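Local coordinates for cysteine synthase (Fusobacterium nucleatum subsp. nucleatum strain ATCC 25586, PDB 5XEM), which produces hydrogen sulfide with pyridoxal 5'-phosphate as cofactor, and probably catalyses formation of L-cysteine and acetate from O-acetyl-L-serine and sulfide, at residues A[43-46]-A[47-50]; A[251-254]-A[255-259]; A[54-57]-A[58-61]. All blocks are in the same frame, centred on the assembly; numbering follows the deposited sequence. Where two conformers were deposited one is given.

Contact 1 (A[43-46]-A[47-50]); sequences RSTK and DRIA. With PLP (pyridoxal-5'-phosphate), chain D.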
ATOM      1  N   ARG A  43       5.056   2.993   1.138  1.00 11.63           N
ATOM      2  CA  ARG A  43       5.074   1.522   1.070  1.00 12.25           C
ATOM      3  C   ARG A  43       6.385   0.881   1.534  1.00 11.18           C
ATOM      4  O   ARG A  43       6.583  -0.303   1.330  1.00 10.62           O
ATOM      5  CB  ARG A  43       4.686   1.014  -0.310  1.00 14.27           C
ATOM      6  CG  ARG A  43       3.332   1.490  -0.775  1.00 16.49           C
ATOM      7  CD  ARG A  43       2.302   0.908   0.137  1.00 20.12           C
ATOM      8  NE  ARG A  43       0.934   1.248  -0.243  1.00 23.16           N
ATOM      9  CZ  ARG A  43       0.030   1.821   0.542  1.00 24.11           C
ATOM     10  NH1 ARG A  43       0.338   2.182   1.823  1.00 25.59           N
ATOM     11  NH2 ARG A  43      -1.172   2.069   0.061  1.00 24.91           N
ATOM     12  N   SER A  44       7.242   1.664   2.176  1.00 10.46           N
ATOM     13  CA  SER A  44       8.427   1.103   2.838  1.00 10.29           C
ATOM     14  C   SER A  44       8.821   1.896   4.070  1.00 10.17           C
ATOM     15  O   SER A  44       8.380   3.061   4.273  1.00  9.20           O
ATOM     16  CB  SER A  44       9.628   1.046   1.883  1.00 10.61           C
ATOM     17  OG  SER A  44      10.384   2.257   1.937  1.00 10.46           O
ATOM     18  N   THR A  45       9.696   1.275   4.864  1.00 10.02           N
ATOM     19  CA  THR A  45      10.256   1.892   6.044  1.00 10.22           C
ATOM     20  C   THR A  45      11.056   3.139   5.704  1.00 10.16           C
ATOM     21  O   THR A  45      11.287   3.978   6.589  1.00 10.97           O
ATOM     22  CB  THR A  45      11.155   0.891   6.829  1.00 10.09           C
ATOM     23  OG1 THR A  45      11.184   1.240   8.205  1.00 10.75           O
ATOM     24  CG2 THR A  45      12.597   0.828   6.276  1.00 10.96           C
ATOM     25  N   LYS A  46      11.469   3.277   4.448  1.00 10.11           N
ATOM     26  CA  LYS A  46      12.351   4.382   4.038  1.00 10.49           C
ATOM     27  C   LYS A  46      11.662   5.726   4.081  1.00 11.09           C
ATOM     28  O   LYS A  46      12.338   6.759   4.225  1.00 10.40           O
ATOM     29  CB  LYS A  46      13.004   4.121   2.670  1.00 10.94           C
ATOM     30  CG  LYS A  46      13.877   2.875   2.624  1.00 11.85           C
ATOM     31  CD  LYS A  46      14.952   2.888   3.705  1.00 13.05           C
ATOM     32  CE  LYS A  46      16.191   2.101   3.279  1.00 14.41           C
ATOM     33  NZ  LYS A  46      17.451   2.463   3.990  1.00 14.48           N
ATOM     34  N   ASP A  47      10.321   5.726   4.096  1.00 11.39           N
ATOM     35  CA  ASP A  47       9.588   6.952   4.345  1.00 11.50           C
ATOM     36  C   ASP A  47      10.119   7.611   5.651  1.00 11.35           C
ATOM     37  O   ASP A  47      10.215   8.856   5.747  1.00 10.69           O
ATOM     38  CB  ASP A  47       8.105   6.655   4.589  1.00 12.16           C
ATOM     39  CG  ASP A  47       7.309   6.350   3.344  1.00 13.17           C
ATOM     40  OD1 ASP A  47       7.911   6.173   2.258  1.00 13.47           O
ATOM     41  OD2 ASP A  47       6.049   6.277   3.472  1.00 14.05           O
ATOM     42  N   ARG A  48      10.398   6.796   6.675  1.00 11.31           N
ATOM     43  CA  ARG A  48      10.862   7.330   7.973  1.00 10.98           C
ATOM     44  C   ARG A  48      12.189   8.078   7.844  1.00 10.73           C
ATOM     45  O   ARG A  48      12.359   9.179   8.425  1.00 10.66           O
ATOM     46  CB  ARG A  48      11.043   6.243   9.029  1.00 11.53           C
ATOM     47  CG  ARG A  48       9.790   5.515   9.434  1.00 11.89           C
ATOM     48  CD  ARG A  48      10.132   4.345  10.323  1.00 12.42           C
ATOM     49  NE  ARG A  48       9.005   3.493  10.650  1.00 12.46           N
ATOM     50  CZ  ARG A  48       8.208   3.595  11.713  1.00 12.39           C
ATOM     51  NH1 ARG A  48       8.329   4.612  12.578  1.00 13.06           N
ATOM     52  NH2 ARG A  48       7.243   2.722  11.881  1.00 12.68           N
ATOM     53  N   ILE A  49      13.125   7.500   7.091  1.00  9.95           N
ATOM     54  CA  ILE A  49      14.452   8.117   6.917  1.00 10.16           C
ATOM     55  C   ILE A  49      14.431   9.267   5.927  1.00 10.56           C
ATOM     56  O   ILE A  49      15.144  10.267   6.123  1.00 10.20           O
ATOM     57  CB  ILE A  49      15.602   7.091   6.627  1.00 10.11           C
ATOM     58  CG1 ILE A  49      15.683   6.596   5.171  1.00 10.21           C
ATOM     59  CG2 ILE A  49      15.554   5.954   7.649  1.00 10.19           C
ATOM     60  CD1 ILE A  49      17.038   5.924   4.851  1.00  9.86           C
ATOM     61  N   ALA A  50      13.612   9.149   4.876  1.00 10.36           N
ATOM     62  CA  ALA A  50      13.410  10.254   3.953  1.00 10.36           C
ATOM     63  C   ALA A  50      12.919  11.494   4.710  1.00 10.69           C
ATOM     64  O   ALA A  50      13.433  12.592   4.519  1.00 10.12           O
ATOM     65  CB  ALA A  50      12.419   9.864   2.862  1.00 10.19           C
TER
HETATM   66  N1  PLP D 502      14.547  -4.205   2.260  1.00 11.63           N
HETATM   67  C2  PLP D 502      14.231  -3.330   1.293  1.00 12.08           C
HETATM   68  C2A PLP D 502      13.033  -3.602   0.383  1.00 11.06           C
HETATM   69  C3  PLP D 502      14.972  -2.147   1.117  1.00 11.97           C
HETATM   70  O3  PLP D 502      14.623  -1.269   0.143  1.00 13.45           O
HETATM   71  C4  PLP D 502      16.061  -1.881   1.942  1.00 12.28           C
HETATM   72  C4A PLP D 502      16.893  -0.619   1.783  1.00 12.57           C
HETATM   73  C5  PLP D 502      16.360  -2.815   2.943  1.00 11.95           C
HETATM   74  C6  PLP D 502      15.575  -3.959   3.076  1.00 12.23           C
HETATM   75  C5A PLP D 502      17.508  -2.634   3.912  1.00 12.28           C
HETATM   76  O4P PLP D 502      17.197  -1.556   4.866  1.00 11.96           O
HETATM   77  P   PLP D 502      18.343  -0.635   5.557  1.00 12.45           P
HETATM   78  O1P PLP D 502      17.757   0.131   6.607  1.00 12.50           O
HETATM   79  O2P PLP D 502      18.888   0.131   4.453  1.00 13.12           O
HETATM   80  O3P PLP D 502      19.368  -1.622   5.994  1.00 11.05           O
HETATM   81  O   HOH W   1       9.231   4.326   0.637  1.00 13.81           O

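Contact 2 (A[251-254]-A[255-259]); sequences DAFE and MMREL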
ATOM      1  N   ASP A 251      14.964 -19.299  -1.109  1.00 15.42           N
ATOM      2  CA  ASP A 251      14.229 -19.366   0.153  1.00 15.43           C
ATOM      3  C   ASP A 251      13.483 -18.052   0.459  1.00 14.83           C
ATOM      4  O   ASP A 251      12.358 -18.083   0.985  1.00 14.13           O
ATOM      5  CB  ASP A 251      15.173 -19.692   1.307  1.00 15.78           C
ATOM      6  CG  ASP A 251      15.779 -21.078   1.208  1.00 17.87           C
ATOM      7  OD1 ASP A 251      15.157 -21.958   0.561  1.00 17.78           O
ATOM      8  OD2 ASP A 251      16.879 -21.285   1.777  1.00 18.32           O
ATOM      9  N   ALA A 252      14.090 -16.919   0.101  1.00 14.07           N
ATOM     10  CA  ALA A 252      13.443 -15.613   0.290  1.00 14.11           C
ATOM     11  C   ALA A 252      12.150 -15.513  -0.543  1.00 14.30           C
ATOM     12  O   ALA A 252      11.129 -15.081  -0.034  1.00 13.17           O
ATOM     13  CB  ALA A 252      14.402 -14.457  -0.044  1.00 13.55           C
ATOM     14  N   PHE A 253      12.215 -15.904  -1.813  1.00 14.86           N
ATOM     15  CA  PHE A 253      11.049 -15.908  -2.679  1.00 16.00           C
ATOM     16  C   PHE A 253      10.001 -16.894  -2.157  1.00 16.34           C
ATOM     17  O   PHE A 253       8.803 -16.581  -2.110  1.00 14.72           O
ATOM     18  CB  PHE A 253      11.430 -16.232  -4.128  1.00 16.34           C
ATOM     19  CG  PHE A 253      11.977 -15.047  -4.881  1.00 18.83           C
ATOM     20  CD1 PHE A 253      11.117 -14.087  -5.398  1.00 20.25           C
ATOM     21  CD2 PHE A 253      13.330 -14.862  -5.022  1.00 20.09           C
ATOM     22  CE1 PHE A 253      11.611 -12.973  -6.064  1.00 21.09           C
ATOM     23  CE2 PHE A 253      13.829 -13.758  -5.698  1.00 20.57           C
ATOM     24  CZ  PHE A 253      12.982 -12.823  -6.218  1.00 20.60           C
ATOM     25  N   GLU A 254      10.451 -18.075  -1.748  1.00 17.36           N
ATOM     26  CA  GLU A 254       9.527 -19.084  -1.235  1.00 19.33           C
ATOM     27  C   GLU A 254       8.750 -18.561  -0.013  1.00 18.46           C
ATOM     28  O   GLU A 254       7.524 -18.741   0.097  1.00 16.47           O
ATOM     29  CB  GLU A 254      10.287 -20.377  -0.911  1.00 23.18           C
ATOM     30  CG  GLU A 254       9.388 -21.485  -0.380  1.00 28.62           C
ATOM     31  CD  GLU A 254      10.071 -22.852  -0.289  1.00 33.60           C
ATOM     32  OE1 GLU A 254      11.025 -23.120  -1.055  1.00 38.21           O
ATOM     33  OE2 GLU A 254       9.619 -23.659   0.553  1.00 37.98           O
ATOM     34  N   MET A 255       9.453 -17.906   0.903  1.00 17.06           N
ATOM     35  CA  MET A 255       8.851 -17.416   2.123  1.00 18.32           C
ATOM     36  C   MET A 255       7.988 -16.169   1.863  1.00 16.25           C
ATOM     37  O   MET A 255       6.980 -15.993   2.527  1.00 14.71           O
ATOM     38  CB  MET A 255       9.931 -17.138   3.174  1.00 20.50           C
ATOM     39  CG  MET A 255       9.431 -17.037   4.595  1.00 23.91           C
ATOM     40  SD  MET A 255       8.350 -18.388   5.153  1.00 32.62           S
ATOM     41  CE  MET A 255       9.095 -19.801   4.342  1.00 24.93           C
ATOM     42  N   MET A 256       8.377 -15.330   0.910  1.00 15.30           N
ATOM     43  CA  MET A 256       7.498 -14.224   0.480  1.00 16.05           C
ATOM     44  C   MET A 256       6.142 -14.811   0.051  1.00 15.70           C
ATOM     45  O   MET A 256       5.085 -14.335   0.439  1.00 15.41           O
ATOM     46  CB  MET A 256       8.132 -13.486  -0.692  1.00 15.97           C
ATOM     47  CG  MET A 256       7.342 -12.303  -1.203  1.00 16.69           C
ATOM     48  SD  MET A 256       8.231 -11.538  -2.560  1.00 18.38           S
ATOM     49  CE  MET A 256       6.971 -10.427  -3.200  1.00 18.57           C
ATOM     50  N   ARG A 257       6.192 -15.861  -0.747  1.00 16.86           N
ATOM     51  CA  ARG A 257       4.964 -16.509  -1.224  1.00 18.33           C
ATOM     52  C   ARG A 257       4.170 -17.160  -0.091  1.00 17.27           C
ATOM     53  O   ARG A 257       2.946 -17.071  -0.078  1.00 17.13           O
ATOM     54  CB  ARG A 257       5.263 -17.523  -2.321  1.00 21.49           C
ATOM     55  CG  ARG A 257       5.751 -16.928  -3.633  1.00 25.61           C
ATOM     56  CD  ARG A 257       5.993 -18.037  -4.651  1.00 31.52           C
ATOM     57  NE  ARG A 257       6.924 -17.635  -5.710  1.00 36.23           N
ATOM     58  CZ  ARG A 257       8.164 -18.094  -5.899  1.00 38.39           C
ATOM     59  NH1 ARG A 257       8.679 -19.028  -5.094  1.00 41.07           N
ATOM     60  NH2 ARG A 257       8.890 -17.631  -6.907  1.00 40.42           N
ATOM     61  N   GLU A 258       4.846 -17.803   0.858  1.00 17.31           N
ATOM     62  CA  GLU A 258       4.170 -18.470   1.949  0.50 17.51           C
ATOM     63  C   GLU A 258       3.445 -17.445   2.825  1.00 17.06           C
ATOM     64  O   GLU A 258       2.317 -17.689   3.291  1.00 16.36           O
ATOM     65  CB  GLU A 258       5.178 -19.287   2.762  0.50 19.22           C
ATOM     66  CG  GLU A 258       4.553 -20.329   3.666  0.50 20.58           C
ATOM     67  CD  GLU A 258       3.894 -21.461   2.908  0.50 20.76           C
ATOM     68  OE1 GLU A 258       3.900 -21.465   1.658  0.50 23.09           O
ATOM     69  OE2 GLU A 258       3.339 -22.350   3.581  0.50 22.96           O
ATOM     70  N   LEU A 259       4.077 -16.283   3.040  1.00 14.76           N
ATOM     71  CA  LEU A 259       3.439 -15.222   3.834  1.00 14.09           C
ATOM     72  C   LEU A 259       2.131 -14.749   3.200  1.00 12.81           C
ATOM     73  O   LEU A 259       1.140 -14.527   3.893  1.00 11.74           O
ATOM     74  CB  LEU A 259       4.399 -14.032   4.041  1.00 13.63           C
ATOM     75  CG  LEU A 259       5.483 -14.235   5.114  1.00 14.43           C
ATOM     76  CD1 LEU A 259       6.638 -13.251   4.892  1.00 14.81           C
ATOM     77  CD2 LEU A 259       4.891 -14.100   6.511  1.00 14.62           C
TER
HETATM   78  O   HOH W   2       5.913 -20.790  -0.999  1.00 28.89           O

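Contact 3 (A[54-57]-A[58-61]); sequences IEEA and EKEG. With CA (calcium ion), chain I.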
ATOM      1  N   ILE A  54      15.305  14.780   5.455  1.00 11.34           N
ATOM      2  CA  ILE A  54      14.887  16.044   4.852  1.00 12.61           C
ATOM      3  C   ILE A  54      14.585  17.086   5.920  1.00 12.42           C
ATOM      4  O   ILE A  54      15.066  18.218   5.833  1.00 12.11           O
ATOM      5  CB  ILE A  54      13.679  15.889   3.893  1.00 12.69           C
ATOM      6  CG1 ILE A  54      14.089  15.117   2.645  1.00 13.52           C
ATOM      7  CG2 ILE A  54      13.123  17.268   3.498  1.00 12.17           C
ATOM      8  CD1 ILE A  54      15.255  15.674   1.872  1.00 15.33           C
ATOM      9  N   GLU A  55      13.804  16.700   6.924  1.00 13.16           N
ATOM     10  CA  GLU A  55      13.417  17.642   7.980  1.00 14.77           C
ATOM     11  C   GLU A  55      14.633  18.186   8.737  1.00 14.18           C
ATOM     12  O   GLU A  55      14.719  19.404   8.950  1.00 13.37           O
ATOM     13  CB  GLU A  55      12.434  17.032   8.935  1.00 15.96           C
ATOM     14  CG  GLU A  55      11.032  16.952   8.372  1.00 18.54           C
ATOM     15  CD  GLU A  55      10.040  16.526   9.423  1.00 19.40           C
ATOM     16  OE1 GLU A  55      10.397  15.868  10.428  1.00 23.22           O
ATOM     17  OE2 GLU A  55       8.859  16.841   9.213  1.00 22.71           O
ATOM     18  N   GLU A  56      15.589  17.318   9.070  1.00 13.42           N
ATOM     19  CA  GLU A  56      16.797  17.804   9.746  1.00 14.45           C
ATOM     20  C   GLU A  56      17.608  18.765   8.855  1.00 13.22           C
ATOM     21  O   GLU A  56      18.098  19.785   9.346  1.00 14.24           O
ATOM     22  CB  GLU A  56      17.654  16.654  10.295  1.00 15.73           C
ATOM     23  CG  GLU A  56      17.048  15.879  11.483  1.00 17.29           C
ATOM     24  CD  GLU A  56      16.533  16.773  12.604  1.00 19.87           C
ATOM     25  OE1 GLU A  56      17.233  17.724  12.984  1.00 21.06           O
ATOM     26  OE2 GLU A  56      15.426  16.541  13.126  1.00 23.78           O
ATOM     27  N   ALA A  57      17.751  18.483   7.556  1.00 12.42           N
ATOM     28  CA  ALA A  57      18.490  19.358   6.637  1.00 12.11           C
ATOM     29  C   ALA A  57      17.755  20.691   6.440  1.00 12.39           C
ATOM     30  O   ALA A  57      18.376  21.761   6.333  1.00 12.60           O
ATOM     31  CB  ALA A  57      18.729  18.671   5.281  1.00 11.90           C
ATOM     32  N   GLU A  58      16.432  20.650   6.445  1.00 12.37           N
ATOM     33  CA  GLU A  58      15.646  21.893   6.439  1.00 13.70           C
ATOM     34  C   GLU A  58      16.010  22.774   7.624  1.00 14.13           C
ATOM     35  O   GLU A  58      16.298  23.983   7.461  1.00 14.24           O
ATOM     36  CB  GLU A  58      14.147  21.564   6.473  1.00 14.48           C
ATOM     37  CG  GLU A  58      13.610  21.107   5.135  1.00 15.79           C
ATOM     38  CD  GLU A  58      12.131  20.730   5.173  1.00 16.96           C
ATOM     39  OE1 GLU A  58      11.656  20.275   6.227  1.00 19.91           O
ATOM     40  OE2 GLU A  58      11.436  20.925   4.158  1.00 19.91           O
ATOM     41  N   LYS A  59      15.999  22.177   8.807  1.00 14.96           N
ATOM     42  CA  LYS A  59      16.295  22.903  10.049  1.00 16.75           C
ATOM     43  C   LYS A  59      17.725  23.418  10.084  1.00 17.17           C
ATOM     44  O   LYS A  59      17.985  24.512  10.635  1.00 15.78           O
ATOM     45  CB  LYS A  59      16.039  22.016  11.257  1.00 18.82           C
ATOM     46  CG  LYS A  59      14.583  21.673  11.529  1.00 21.06           C
ATOM     47  CD  LYS A  59      14.567  20.542  12.557  1.00 24.10           C
ATOM     48  CE  LYS A  59      13.183  20.110  12.999  1.00 27.63           C
ATOM     49  NZ  LYS A  59      12.326  19.771  11.833  1.00 31.28           N
ATOM     50  N   GLU A  60      18.645  22.673   9.454  1.00 15.20           N
ATOM     51  CA  GLU A  60      20.037  23.104   9.315  1.00 17.15           C
ATOM     52  C   GLU A  60      20.238  24.253   8.344  1.00 16.45           C
ATOM     53  O   GLU A  60      21.317  24.873   8.326  1.00 16.92           O
ATOM     54  CB  GLU A  60      20.922  21.923   8.876  1.00 18.18           C
ATOM     55  CG  GLU A  60      21.062  20.815   9.888  1.00 20.93           C
ATOM     56  CD  GLU A  60      22.064  21.154  10.997  1.00 24.01           C
ATOM     57  OE1 GLU A  60      21.905  22.207  11.651  1.00 28.19           O
ATOM     58  OE2 GLU A  60      23.013  20.375  11.202  1.00 22.36           O
ATOM     59  N   GLY A  61      19.246  24.520   7.494  1.00 15.23           N
ATOM     60  CA  GLY A  61      19.401  25.503   6.449  1.00 14.77           C
ATOM     61  C   GLY A  61      20.097  24.986   5.213  1.00 15.50           C
ATOM     62  O   GLY A  61      20.532  25.768   4.388  1.00 15.94           O
TER
HETATM   63 CA    CA I 507      21.192  23.372  13.619  1.00 36.57          CA
HETATM   64  O   HOH W   3      12.096  20.772   9.129  1.00 29.29           O
HETATM   65  O   HOH W   4      20.144  25.237  12.193  1.00 24.59           O
HETATM   66  O   HOH W   5      22.565  21.790  14.404  1.00 30.33           O
HETATM   67  O   HOH W   6      19.154  21.990  13.288  1.00 23.31           O

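Contact 1 (A[43-46]-A[47-50])
Ser-44 OG stands at the mouth of helix 46-60, where it accepts a hydrogen bond from Lys-46 N (2.9 Å) and is linked to the Asp-47 carboxylate through a water. That water lies 2.7 Å from Ser-44 OG and donates to Asp-47 OD1, although other acceptors compete for its protons. The other oxygen, Asp-47 OD2, takes the backbone N-H of Gly-42, which ties the carboxylate to the loop before the helix. A weak backbone bond from Asp-47 N to Ser-44 O also spans this turn. Inside the first turn the helix settles into regular pairing, with Ala-50 N meeting Lys-46 O at 2.8 Å almost head-on.

Lys-46 bends at its second torsion (chi2 -55°), and from there its chain runs alongside Ile-49, the two side chains pointing the same way. Ile-49 CD1 comes within 3.6 Å of Lys-46 NZ and packs against CD as well, forming an apolar flank for the amine. Lys-46 NZ donates to the cofactor phosphate at PLP O2P (2.8 Å) and also bonds Gln-146 OE1, so two acceptors fix the amine beside the phosphate. On another flank, the side chains of Thr-45 and Arg-48 cross at about a right angle. Thr-45 OG1 lies at the edge of the guanidinium, near its plane, and 3.9 Å from Arg-48 CD. Both side chains converge on Glu-37 OE1, which bonds Thr-45 OG1 and forms a salt bridge with Arg-48 NE, while Glu-163 and Thr-159 secure the outer nitrogens. In this protein a serine caps the helix start that carries the predicted Schiff-base lysine, here released while the cofactor holds lanthionine; a cofactor lysine at the N terminus of this helix is characteristic of the fold type II cysteine synthase/cystathionine beta-synthase family.

Contact 2 (A[251-254]-A[255-259])
Arg-257 folds back over the preceding turn and rests on the backbone of Phe-253. Its CB lies 3.5 Å from Glu-254 O, and the next carbon, CG, comes to 3.4 Å from Phe-253 O. With CG anti to the carbonyl carbon (chi1 -68°), the chain sets off toward the N-terminal end of the helix and stays extended as far as NE, passing Phe-253 O at CD and NE on the way. The guanidinium then lies with one face over that oxygen; its NH2 is 4.0 Å from Phe-253 CB, and NH1 stands 3.9 Å from Phe-253 O. Phe-253 O also accepts Arg-257 N at 3.0 Å, so one oxygen meets both the backbone and the underside of the side chain. Glu-254 does not close an ion pair, since its OE1 and Arg-257 NH1 are 6.2 Å apart.

Round the helix the regular bonds repeat: Met-255 N to Asp-251 O, Met-256 N to Ala-252 O and Glu-258 N to Glu-254 O. A water also donates to Glu-254 O, at 2.8 Å. Met-255 starts from a CB seated 3.4 Å from Asp-251 O, and its bent chain reaches Phe-275 and Leu-279 of helix 269-284, against which Ala-252 also packs through Ala-273. Asp-251, Glu-254 and Met-255 line the place of a bound 2-(2-methoxyethoxy)ethanol, probably from the crystallisation liquor. The chemistry is thus amphipathic: backbone bonds hold the helix, Met-255, Ala-252 and Phe-253 pack on helix 269-284 while Met-256 turns to Tyr-303, and Glu-254 and Arg-257 probably influence each other only through longer-range electrostatics.

Contact 3 (A[54-57]-A[58-61])
Glu-60, its CG resting 3.2 Å from Glu-56 O, binds a calcium ion through OE1 at 2.4 Å. Three waters also bind the ion, and one of them donates to Lys-59 O (2.8 Å), so Glu-60 binds the ion directly and Lys-59 O positions one of its water ligands from the second shell. A bend at chi2 (-79°) carries the Glu-60 carboxylate away from the preceding turn.

Farther back, another water, not bound to the metal, joins three groups: it donates to Glu-55 O and Glu-58 OE1 and accepts from Lys-59 NZ at 2.9 Å. The last torsion of Lys-59 (chi4 54°) swings the ammonium toward Glu-55, but Glu-55 OE1 stays 4.6 Å from Lys-59 NZ, beyond a salt bridge. Glu-58 is anchored more firmly by Lys-88 at OE1 and Tyr-90 OH at OE2. Ile-54 CG2 packs against Glu-58 CD, the two side chains meeting at a slant.

Gly-61 ends the helix in a Schellman motif, with positive phi and its N bonded to Glu-58 O (3.0 Å). Ile-54 leans on Leu-81 and Lys-88 of helix 76-88, while Ala-57 meets Leu-62 and Ile-63 in the loop leading to strand 68-72.

From the N terminus, the chain leaves strand 31-36 of the six-stranded mixed sheet and passes through contact 1, which turns the loop into helix 46-60 beside the cofactor. The same helix runs on to contact 3, whose centre is about 17 Å from that of contact 1 and which ends the helix before strand 68-72 of the smaller parallel sheet. Much later, after strand 245-247, contact 2 lies within helix 249-263, about 39 Å from contact 3 between centres and across the middle of the chain. Each is a turn within consecutive residues, so they follow in series: none encloses or crosses another, and none closes a long loop.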